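PDB 2C4E: nucleoside kinase from Methanococcus jannaschii, which catalyses the magnesium- or manganese-dependent transfer of a phosphoryl group from ATP to nucleosides, chiefly inosine, guanosine and cytidine, yielding nucleoside monophosphates. Local coordinates for residues 75-80 / 282-287; 113-118 / 138-143; 218-223 / 229-234; 257-262 / 288-293. All blocks are in the same frame, centred on the assembly; numbering follows the deposited sequence.

Contact 1: 75-80 / 282-287; sequences ERYLKN and GCQTNL
Tyr77 and Gln284 meet through a single short hydrogen bond: the phenol OH of Tyr77 donates to OE1 of Gln284 at 2.6 Å. The approach lies in the plane of the amide carbonyl, on a lone pair, with a C=O...O angle of 144°. Ring and amide are turned only 25° from each other, and OE1 sits at the edge of the phenol, 3.0 Å from Tyr77 CE2. Tyr77 carries its CG anti to the backbone N (chi1 166°), which sends the ring off helix 73-80 toward the loop 282-287; Gln284 answers with a chain extended beyond CG, and its CB lies 3.4 Å from the Tyr77 hydroxyl. The backbones stay well apart, 11.2 Å between the CA atoms of Tyr77 and Gln284, and the bridge is made by side chains alone. In this ribokinase-family fold it ties the helix to the loop that leads into the C-terminal helix 290-299, close to the nucleoside site: NE2 of Gln284 donates to Asn47, a substrate-binding residue, and also bonds Tyr74 OH, so both ends of the amide are engaged and its rotation is fixed. A phenylalanine in place of Tyr77 would probably leave OE1 of Gln284 without this donor and the amide less firmly oriented beside Asn47. The tight part ends there. Away from this bond, exposed Lys79 reaches back one turn to form a salt bridge with buried Glu75, its NZ 3.1 Å from Glu75 OE1 and above the carboxylate plane, while exposed Thr285 points away from the helix.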
# COMPACT_ATOMS: atom_id res chain seq x y z
N GLU A 75 17.37 -7.26 6.66
CA GLU A 75 18.82 -7.20 6.85
C GLU A 75 19.38 -8.41 7.58
O GLU A 75 20.38 -8.97 7.16
CB GLU A 75 19.20 -5.93 7.60
CG GLU A 75 20.69 -5.74 7.79
CD GLU A 75 21.01 -4.51 8.58
OE1 GLU A 75 21.20 -4.62 9.81
OE2 GLU A 75 21.05 -3.42 7.97
N ARG A 76 18.75 -8.80 8.69
CA ARG A 76 19.16 -9.97 9.47
C ARG A 76 19.03 -11.25 8.66
O ARG A 76 19.89 -12.12 8.72
CB ARG A 76 18.34 -10.07 10.76
N TYR A 77 17.95 -11.33 7.88
CA TYR A 77 17.67 -12.44 6.97
C TYR A 77 18.79 -12.64 5.94
O TYR A 77 19.23 -13.76 5.70
CB TYR A 77 16.32 -12.16 6.29
CG TYR A 77 15.94 -12.98 5.07
CD1 TYR A 77 15.27 -14.19 5.20
CD2 TYR A 77 16.18 -12.49 3.79
CE1 TYR A 77 14.89 -14.92 4.07
CE2 TYR A 77 15.79 -13.20 2.66
CZ TYR A 77 15.15 -14.42 2.81
OH TYR A 77 14.75 -15.13 1.71
N LEU A 78 19.25 -11.54 5.34
CA LEU A 78 20.33 -11.62 4.36
C LEU A 78 21.66 -11.95 5.04
O LEU A 78 22.45 -12.72 4.50
CB LEU A 78 20.44 -10.31 3.57
CG LEU A 78 19.29 -10.02 2.60
CD1 LEU A 78 19.46 -8.63 1.99
CD2 LEU A 78 19.20 -11.07 1.50
N LYS A 79 21.90 -11.37 6.22
CA LYS A 79 23.12 -11.64 6.96
C LYS A 79 23.17 -13.12 7.34
O LYS A 79 24.22 -13.75 7.25
CB LYS A 79 23.23 -10.75 8.20
CG LYS A 79 23.71 -9.33 7.91
CD LYS A 79 23.76 -8.48 9.19
CE LYS A 79 24.06 -7.02 8.89
NZ LYS A 79 23.91 -6.17 10.10
N ASN A 80 22.02 -13.67 7.72
CA ASN A 80 21.93 -15.06 8.16
C ASN A 80 22.15 -16.04 7.01
O ASN A 80 22.61 -17.17 7.23
CB ASN A 80 20.59 -15.34 8.86
CG ASN A 80 20.59 -14.91 10.32
OD1 ASN A 80 21.60 -14.42 10.84
ND2 ASN A 80 19.46 -15.10 10.99
N GLY A 282 5.55 -15.73 -2.37
CA GLY A 282 6.78 -15.03 -2.10
C GLY A 282 7.86 -15.50 -3.05
O GLY A 282 7.93 -16.68 -3.42
N CYS A 283 8.71 -14.58 -3.46
CA CYS A 283 9.74 -14.86 -4.46
C CYS A 283 10.91 -15.64 -3.91
O CYS A 283 11.66 -16.26 -4.67
CB CYS A 283 10.24 -13.57 -5.08
SG CYS A 283 9.01 -12.70 -6.04
N GLN A 284 11.09 -15.62 -2.59
CA GLN A 284 12.23 -16.31 -1.98
C GLN A 284 11.84 -17.45 -1.06
O GLN A 284 12.70 -18.15 -0.53
CB GLN A 284 13.09 -15.30 -1.22
CG GLN A 284 13.58 -14.15 -2.09
CD GLN A 284 14.31 -13.08 -1.30
OE1 GLN A 284 14.74 -13.33 -0.19
NE2 GLN A 284 14.45 -11.90 -1.89
N THR A 285 10.54 -17.66 -0.88
CA THR A 285 10.08 -18.57 0.16
C THR A 285 10.43 -20.04 -0.08
O THR A 285 10.81 -20.73 0.86
CB THR A 285 8.57 -18.38 0.40
OG1 THR A 285 7.86 -18.52 -0.84
CG2 THR A 285 8.29 -16.97 0.83
N ASN A 286 10.35 -20.50 -1.33
CA ASN A 286 10.61 -21.91 -1.65
C ASN A 286 11.79 -22.07 -2.60
O ASN A 286 11.77 -22.92 -3.49
CB ASN A 286 9.36 -22.58 -2.25
CG ASN A 286 9.37 -24.10 -2.10
OD1 ASN A 286 9.09 -24.84 -3.05
ND2 ASN A 286 9.69 -24.58 -0.90
N LEU A 287 12.84 -21.27 -2.38
CA LEU A 287 14.05 -21.38 -3.19
C LEU A 287 14.77 -22.67 -2.84
O LEU A 287 14.99 -22.97 -1.66
CB LEU A 287 14.95 -20.16 -2.98
CG LEU A 287 14.47 -18.89 -3.69
CD1 LEU A 287 15.24 -17.68 -3.18
CD2 LEU A 287 14.59 -18.97 -5.20

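Contact 2: 113-118 / 138-143; sequences FLWGAA and TGDPEF
An edge-on aromatic contact, with a water beside it, joins Trp115, just past the lid strand 109-114, to Gly139 and Asp140, which lead into helix 141-151 of the large domain. The evidence is in the ring plane: the carbonyl O of Gly139 lies at the indole edge, 3.5 Å from Trp115 CH2, and Asp140 OD1 lies near the same plane, a looser 4.0 Å from Trp115 CZ2. No direct hydrogen bond crosses between the segments. A chi1 of -170° swings the six-membered ring of Trp115 toward the loop although the CB itself does not point there. One indole face is covered by Ala118 CB, 3.4 Å above the ring plane and over its centre. Replacing Trp115 by an alanine would probably strip Ala118 CB of the surface it rests on and open a gap beside the Gly139 carbonyl. A water lies within hydrogen-bonding distance, 2.8 Å, of both Ala118 O and Asp140 OD1 and probably links them. The other carboxylate oxygen has a separate task: Asp140 is the N-cap of helix 141-151, and its OD2 accepts from Phe143 N at 2.9 Å through the anti lone pair. Phe113, on the lid strand, binds substrate; a strand of the second subunit pairs with Phe113 and Leu114 in a parallel ladder, and Trp115 packs on Gln33 of that subunit. With only a carbon edge facing the Gly139 carbonyl O, that touch is probably a weak electrostatic attraction of ring C-H groups, while the carboxylate probably spends its stronger bonds on the water and the helix end.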
# COMPACT_ATOMS: atom_id res chain seq x y z
N PHE A 113 4.63 0.21 -7.44
CA PHE A 113 6.01 0.12 -6.94
C PHE A 113 6.48 1.45 -6.35
O PHE A 113 6.64 2.44 -7.06
CB PHE A 113 6.96 -0.32 -8.05
CG PHE A 113 8.36 -0.55 -7.57
CD1 PHE A 113 8.65 -1.64 -6.75
CD2 PHE A 113 9.40 0.31 -7.92
CE1 PHE A 113 9.95 -1.86 -6.30
CE2 PHE A 113 10.68 0.09 -7.48
CZ PHE A 113 10.97 -0.99 -6.66
N LEU A 114 6.66 1.48 -5.03
CA LEU A 114 7.18 2.66 -4.34
C LEU A 114 8.69 2.76 -4.56
O LEU A 114 9.45 1.95 -4.05
CB LEU A 114 6.85 2.59 -2.85
CG LEU A 114 7.20 3.81 -2.00
CD1 LEU A 114 6.52 5.05 -2.52
CD2 LEU A 114 6.81 3.57 -0.55
N TRP A 115 9.10 3.78 -5.30
CA TRP A 115 10.50 4.00 -5.68
C TRP A 115 11.40 4.21 -4.46
O TRP A 115 12.44 3.57 -4.34
CB TRP A 115 10.54 5.23 -6.58
CG TRP A 115 11.82 5.51 -7.28
CD1 TRP A 115 12.53 6.66 -7.21
CD2 TRP A 115 12.50 4.66 -8.20
NE1 TRP A 115 13.64 6.57 -8.01
CE2 TRP A 115 13.65 5.35 -8.63
CE3 TRP A 115 12.28 3.37 -8.70
CZ2 TRP A 115 14.56 4.81 -9.53
CZ3 TRP A 115 13.19 2.83 -9.60
CH2 TRP A 115 14.31 3.55 -10.01
N GLY A 116 10.98 5.08 -3.54
CA GLY A 116 11.67 5.30 -2.28
C GLY A 116 13.16 5.60 -2.42
O GLY A 116 13.54 6.57 -3.11
N ALA A 117 13.98 4.75 -1.78
CA ALA A 117 15.45 4.90 -1.74
C ALA A 117 16.17 4.68 -3.07
O ALA A 117 17.35 5.02 -3.20
CB ALA A 117 16.04 3.96 -0.68
N ALA A 118 15.49 4.06 -4.04
CA ALA A 118 16.02 3.97 -5.41
C ALA A 118 16.30 5.35 -6.03
O ALA A 118 17.03 5.45 -7.03
CB ALA A 118 15.06 3.18 -6.28
N THR A 138 16.23 -5.32 -12.66
CA THR A 138 15.51 -4.06 -12.69
C THR A 138 16.01 -3.14 -11.58
O THR A 138 16.43 -3.57 -10.52
CB THR A 138 13.99 -4.24 -12.58
OG1 THR A 138 13.70 -5.14 -11.51
CG2 THR A 138 13.43 -4.89 -13.83
N GLY A 139 15.98 -1.86 -11.86
CA GLY A 139 16.56 -0.88 -10.96
C GLY A 139 16.48 0.48 -11.59
O GLY A 139 15.41 0.92 -12.03
N ASP A 140 17.60 1.19 -11.57
CA ASP A 140 17.71 2.50 -12.19
C ASP A 140 18.46 2.29 -13.50
O ASP A 140 19.62 1.87 -13.48
CB ASP A 140 18.47 3.45 -11.29
CG ASP A 140 18.65 4.81 -11.90
OD1 ASP A 140 17.82 5.71 -11.64
OD2 ASP A 140 19.61 5.07 -12.64
N PRO A 141 17.80 2.50 -14.64
CA PRO A 141 18.45 2.23 -15.93
C PRO A 141 19.78 2.95 -16.14
O PRO A 141 20.71 2.35 -16.70
CB PRO A 141 17.39 2.67 -16.94
CG PRO A 141 16.09 2.37 -16.20
CD PRO A 141 16.39 2.89 -14.82
N GLU A 142 19.90 4.20 -15.71
CA GLU A 142 21.15 4.94 -15.93
C GLU A 142 22.27 4.31 -15.11
O GLU A 142 23.39 4.11 -15.62
CB GLU A 142 21.01 6.43 -15.59
CG GLU A 142 22.34 7.19 -15.65
CD GLU A 142 22.27 8.65 -15.20
OE1 GLU A 142 21.40 9.05 -14.40
OE2 GLU A 142 23.14 9.42 -15.66
N PHE A 143 21.98 3.96 -13.86
CA PHE A 143 22.98 3.32 -13.01
C PHE A 143 23.30 1.94 -13.57
O PHE A 143 24.46 1.52 -13.61
CB PHE A 143 22.46 3.24 -11.57
CG PHE A 143 23.44 2.64 -10.60
CD1 PHE A 143 24.40 3.43 -9.99
CD2 PHE A 143 23.40 1.29 -10.30
CE1 PHE A 143 25.30 2.89 -9.08
CE2 PHE A 143 24.31 0.75 -9.38
CZ PHE A 143 25.26 1.55 -8.78
O HOH W 1 17.83 7.09 -9.15

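Contact 3: 218-223 / 229-234; sequences KGSVIY and IEIPCI
Ser220 holds OG between its backbone N and carbonyl carbon (chi1 50°), which lays the hydroxyl against the opposing strand, 3.3 Å from Ile231 CB. Ile222 instead sets CG1 anti to its carbonyl carbon (chi1 -56°) and extends onward, so that its CD1 meets Ile231 CG1 at 3.8 Å. Ile229 adds to this layer, its CB 4.0 Å from Ile222 CB. Together Ser220, Ile222, Ile229 and Ile231 form one face of the ladder, while Val221 and Glu230 point to the other, where Glu230 bends at chi2 and brings OE1 near Val221 CB. The motif is an antiparallel beta hairpin at the margin of the large mixed sheet, with strand 228-231 outermost. Two hydrogen-bonded pairs define its register, Ser220 with Ile231 and Ile222 with Ile229, and Val221 with Glu230 is the non-hydrogen-bonded pair between them. The four backbone bonds are nearly straight; Ile229 N to Ile222 O is 2.8 Å, with an angle of 169°. At the end that carries the ATP-binding residues, Gly219 lies with its CA 3.4 Å from Ile231 O, where a side chain would collide with that carbonyl. The Ser220 hydroxyl is gripped further by a hydrogen bond with Tyr249 OH and by a water 2.7 Å from OG, which donates to Pro232 O. On the opposite flank, backbone bonds from Val221 and Tyr223 continue the sheet into strand 210-214.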
# COMPACT_ATOMS: atom_id res chain seq x y z
N LYS A 218 5.88 -22.66 -21.42
CA LYS A 218 6.35 -23.23 -22.68
C LYS A 218 7.89 -23.36 -22.73
O LYS A 218 8.47 -23.60 -23.79
CB LYS A 218 5.89 -22.39 -23.86
CG LYS A 218 4.38 -22.27 -23.99
CD LYS A 218 3.98 -21.63 -25.31
CE LYS A 218 2.47 -21.52 -25.43
NZ LYS A 218 2.06 -20.90 -26.72
N GLY A 219 8.55 -23.19 -21.59
CA GLY A 219 9.98 -23.39 -21.50
C GLY A 219 10.80 -22.16 -21.83
O GLY A 219 10.39 -21.04 -21.54
N SER A 220 11.98 -22.37 -22.40
CA SER A 220 12.86 -21.28 -22.78
C SER A 220 13.72 -21.72 -23.94
O SER A 220 13.71 -22.89 -24.34
CB SER A 220 13.72 -20.85 -21.58
OG SER A 220 14.34 -21.98 -20.99
N VAL A 221 14.39 -20.77 -24.56
CA VAL A 221 15.31 -21.06 -25.65
C VAL A 221 16.58 -20.25 -25.45
O VAL A 221 16.52 -19.07 -25.10
CB VAL A 221 14.69 -20.77 -27.03
CG1 VAL A 221 14.19 -19.34 -27.11
CG2 VAL A 221 15.69 -21.06 -28.16
N ILE A 222 17.72 -20.90 -25.65
CA ILE A 222 19.01 -20.25 -25.61
C ILE A 222 19.57 -20.16 -27.02
O ILE A 222 19.70 -21.17 -27.71
CB ILE A 222 19.98 -21.07 -24.74
CG1 ILE A 222 19.40 -21.28 -23.34
CG2 ILE A 222 21.34 -20.38 -24.71
CD1 ILE A 222 20.04 -22.43 -22.58
N TYR A 223 19.91 -18.95 -27.46
CA TYR A 223 20.53 -18.75 -28.76
C TYR A 223 21.97 -18.34 -28.57
O TYR A 223 22.24 -17.41 -27.81
CB TYR A 223 19.84 -17.63 -29.53
CG TYR A 223 18.40 -17.89 -29.83
CD1 TYR A 223 17.39 -17.39 -29.02
CD2 TYR A 223 18.03 -18.62 -30.96
CE1 TYR A 223 16.05 -17.62 -29.32
CE2 TYR A 223 16.71 -18.85 -31.26
CZ TYR A 223 15.72 -18.35 -30.43
OH TYR A 223 14.40 -18.59 -30.76
N ILE A 229 19.21 -23.78 -28.53
CA ILE A 229 18.97 -24.83 -27.54
C ILE A 229 17.60 -24.67 -26.93
O ILE A 229 17.31 -23.67 -26.28
CB ILE A 229 20.02 -24.75 -26.40
CG1 ILE A 229 21.44 -24.70 -26.97
CG2 ILE A 229 19.82 -25.93 -25.44
CD1 ILE A 229 22.49 -24.39 -25.92
N GLU A 230 16.76 -25.68 -27.11
CA GLU A 230 15.42 -25.66 -26.55
C GLU A 230 15.40 -26.32 -25.18
O GLU A 230 15.83 -27.46 -25.02
CB GLU A 230 14.47 -26.38 -27.50
CG GLU A 230 14.42 -25.73 -28.87
CD GLU A 230 13.16 -24.91 -29.07
OE1 GLU A 230 12.91 -24.03 -28.24
OE2 GLU A 230 12.43 -25.17 -30.05
N ILE A 231 14.89 -25.58 -24.20
CA ILE A 231 14.82 -26.03 -22.81
C ILE A 231 13.36 -26.20 -22.46
O ILE A 231 12.60 -25.26 -22.58
CB ILE A 231 15.44 -24.96 -21.87
CG1 ILE A 231 16.83 -24.53 -22.34
CG2 ILE A 231 15.46 -25.47 -20.44
CD1 ILE A 231 17.88 -25.64 -22.29
N PRO A 232 12.95 -27.40 -22.03
CA PRO A 232 11.55 -27.58 -21.65
C PRO A 232 11.25 -26.92 -20.31
O PRO A 232 12.16 -26.59 -19.53
CB PRO A 232 11.39 -29.11 -21.55
CG PRO A 232 12.70 -29.70 -21.99
CD PRO A 232 13.72 -28.64 -21.88
N CYS A 233 9.97 -26.68 -20.09
CA CYS A 233 9.47 -26.32 -18.78
C CYS A 233 9.51 -27.58 -17.91
O CYS A 233 9.24 -28.67 -18.40
CB CYS A 233 8.04 -25.81 -18.90
SG CYS A 233 7.35 -25.16 -17.37
N ILE A 234 9.87 -27.42 -16.64
CA ILE A 234 9.91 -28.53 -15.70
C ILE A 234 8.65 -28.45 -14.84
O ILE A 234 8.40 -27.43 -14.20
CB ILE A 234 11.18 -28.48 -14.82
CG1 ILE A 234 12.44 -28.67 -15.67
CG2 ILE A 234 11.12 -29.53 -13.71
CD1 ILE A 234 12.67 -30.08 -16.19
O HOH W 2 12.69 -23.54 -19.50

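Contact 4: 257-262 / 288-293; sequences YVKGYD and PTWDKV
Lys259 lies over one face of Trp290, and the face carries two kinds of interaction. The first is cation-pi: Lys259 NZ stands 3.7 Å from the centroid of the five-membered ring, 26° off its normal. The second is CH-pi: Lys259 CD lies 3.7 Å from the centroid of the six-membered ring and only 9° off the normal, so the aliphatic chain covers the benzo half while the ammonium end covers the pyrrole half. With chi1 fully trans, the Trp290 indole leaves the start of helix 290-299 on the side of the lysine, and the Lys259 chain, extended as far as CE and bent at chi4, runs past it in the opposite direction. NZ also donates to the carbonyl O of Leu55, a second bond that is likely to limit where the charge can sit over the ring.

The aromatic pairing is looser. The rings of Tyr261 and Trp290 are near parallel, 15° apart, but slid so far that they barely overlap, their centroids (six-membered ring for the indole) being 5.6 Å apart; the closest approach is Tyr261 CE1 to Trp290 CZ2 at 3.4 Å.

Backbone and capping bonds shape both sides. Gly260 closes helix 245-258 in a Schellman motif with positive phi, turning the chain between Lys259 and Tyr261. Thr289 is the N-cap of the other helix, its OG1 accepting a weak bond from Lys292 N at 3.3 Å. The contact is a surface packing of a helix C-terminal turn against a helix N-terminus in the alpha/beta domain of the ribokinase fold, away from the annotated sites.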
# COMPACT_ATOMS: atom_id res chain seq x y z
N TYR A 257 26.17 -21.68 -14.48
CA TYR A 257 27.25 -21.20 -15.30
C TYR A 257 28.54 -21.07 -14.50
O TYR A 257 29.61 -21.55 -14.94
CB TYR A 257 26.90 -19.88 -16.00
CG TYR A 257 27.95 -19.52 -17.00
CD1 TYR A 257 27.89 -20.02 -18.29
CD2 TYR A 257 29.03 -18.73 -16.64
CE1 TYR A 257 28.88 -19.72 -19.22
CE2 TYR A 257 30.01 -18.42 -17.56
CZ TYR A 257 29.93 -18.92 -18.84
OH TYR A 257 30.91 -18.61 -19.77
N VAL A 258 28.46 -20.45 -13.33
CA VAL A 258 29.62 -20.29 -12.45
C VAL A 258 30.15 -21.64 -12.00
O VAL A 258 31.38 -21.83 -11.83
CB VAL A 258 29.29 -19.37 -11.23
CG1 VAL A 258 30.39 -19.41 -10.15
CG2 VAL A 258 29.08 -17.96 -11.74
N LYS A 259 29.24 -22.60 -11.84
CA LYS A 259 29.62 -23.95 -11.45
C LYS A 259 30.23 -24.76 -12.61
O LYS A 259 30.69 -25.88 -12.42
CB LYS A 259 28.44 -24.69 -10.84
CG LYS A 259 28.10 -24.25 -9.43
CD LYS A 259 26.86 -24.92 -8.89
CE LYS A 259 26.58 -24.47 -7.47
NZ LYS A 259 26.18 -25.57 -6.55
N GLY A 260 30.21 -24.20 -13.82
CA GLY A 260 31.02 -24.70 -14.93
C GLY A 260 30.32 -25.66 -15.87
O GLY A 260 30.97 -26.45 -16.56
N TYR A 261 29.00 -25.59 -15.92
CA TYR A 261 28.23 -26.44 -16.81
C TYR A 261 28.00 -25.76 -18.15
O TYR A 261 28.12 -24.54 -18.26
CB TYR A 261 26.88 -26.78 -16.16
CG TYR A 261 27.02 -27.53 -14.87
CD1 TYR A 261 26.83 -26.90 -13.64
CD2 TYR A 261 27.35 -28.88 -14.86
CE1 TYR A 261 26.97 -27.59 -12.45
CE2 TYR A 261 27.49 -29.58 -13.67
CZ TYR A 261 27.30 -28.92 -12.46
OH TYR A 261 27.40 -29.60 -11.27
N ASP A 262 27.67 -26.55 -19.15
CA ASP A 262 27.38 -26.02 -20.49
C ASP A 262 26.03 -25.30 -20.49
O ASP A 262 25.25 -25.40 -19.53
CB ASP A 262 27.54 -27.09 -21.59
CG ASP A 262 26.40 -28.10 -21.65
OD1 ASP A 262 25.60 -28.22 -20.71
OD2 ASP A 262 26.25 -28.85 -22.64
N PRO A 288 15.09 -23.48 -3.85
CA PRO A 288 15.68 -24.80 -3.60
C PRO A 288 17.21 -24.79 -3.44
O PRO A 288 17.90 -23.86 -3.87
CB PRO A 288 15.30 -25.57 -4.85
CG PRO A 288 15.37 -24.53 -5.93
CD PRO A 288 14.88 -23.24 -5.29
N THR A 289 17.72 -25.87 -2.86
CA THR A 289 19.14 -26.15 -2.84
C THR A 289 19.56 -26.78 -4.16
O THR A 289 18.73 -27.26 -4.92
CB THR A 289 19.50 -27.14 -1.74
OG1 THR A 289 18.81 -28.38 -1.94
CG2 THR A 289 19.05 -26.64 -0.37
N TRP A 290 20.87 -26.81 -4.38
CA TRP A 290 21.45 -27.39 -5.58
C TRP A 290 21.08 -28.86 -5.74
O TRP A 290 20.61 -29.29 -6.79
CB TRP A 290 22.98 -27.25 -5.54
CG TRP A 290 23.58 -27.82 -6.77
CD1 TRP A 290 24.18 -29.04 -6.90
CD2 TRP A 290 23.59 -27.22 -8.06
NE1 TRP A 290 24.58 -29.23 -8.20
CE2 TRP A 290 24.23 -28.13 -8.94
CE3 TRP A 290 23.15 -26.00 -8.58
CZ2 TRP A 290 24.41 -27.85 -10.29
CZ3 TRP A 290 23.34 -25.73 -9.92
CH2 TRP A 290 23.97 -26.64 -10.76
N ASP A 291 21.29 -29.64 -4.69
CA ASP A 291 21.00 -31.07 -4.79
C ASP A 291 19.52 -31.32 -5.06
O ASP A 291 19.19 -32.24 -5.79
CB ASP A 291 21.47 -31.83 -3.55
CG ASP A 291 22.99 -31.94 -3.47
OD1 ASP A 291 23.70 -31.61 -4.45
OD2 ASP A 291 23.55 -32.35 -2.44
N LYS A 292 18.64 -30.49 -4.50
CA LYS A 292 17.20 -30.66 -4.74
C LYS A 292 16.83 -30.35 -6.19
O LYS A 292 15.95 -30.99 -6.76
CB LYS A 292 16.37 -29.78 -3.78
CG LYS A 292 16.36 -30.27 -2.34
CD LYS A 292 15.36 -31.40 -2.11
CE LYS A 292 15.51 -32.00 -0.72
NZ LYS A 292 14.76 -33.28 -0.57
N VAL A 293 17.50 -29.36 -6.78
CA VAL A 293 17.26 -29.01 -8.17
C VAL A 293 17.77 -30.12 -9.09
O VAL A 293 17.08 -30.50 -10.04
CB VAL A 293 17.93 -27.67 -8.53
CG1 VAL A 293 18.03 -27.48 -10.02
CG2 VAL A 293 17.17 -26.53 -7.89

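The four contacts sample different parts of one ribokinase-family chain. Contact 1 and contact 2 lie on the nucleoside side, their centres about 21 Å apart: Gln284 of contact 1 reaches substrate-binding Asn47, and contact 2 includes substrate-binding Phe113. Contact 3 belongs to the ATP side, holding Lys218 and Gly219; its centre is about 30 Å from that of contact 2, across the middle of the chain, and the Ser220 side chain is about 8 Å from that of Arg250, the inferred transition-state stabiliser. Contact 4 lies about 17 Å from contact 3, centre to centre, and is continuous in sequence with contact 1, Leu287 being followed directly by Pro288, although their centres are about 19 Å apart.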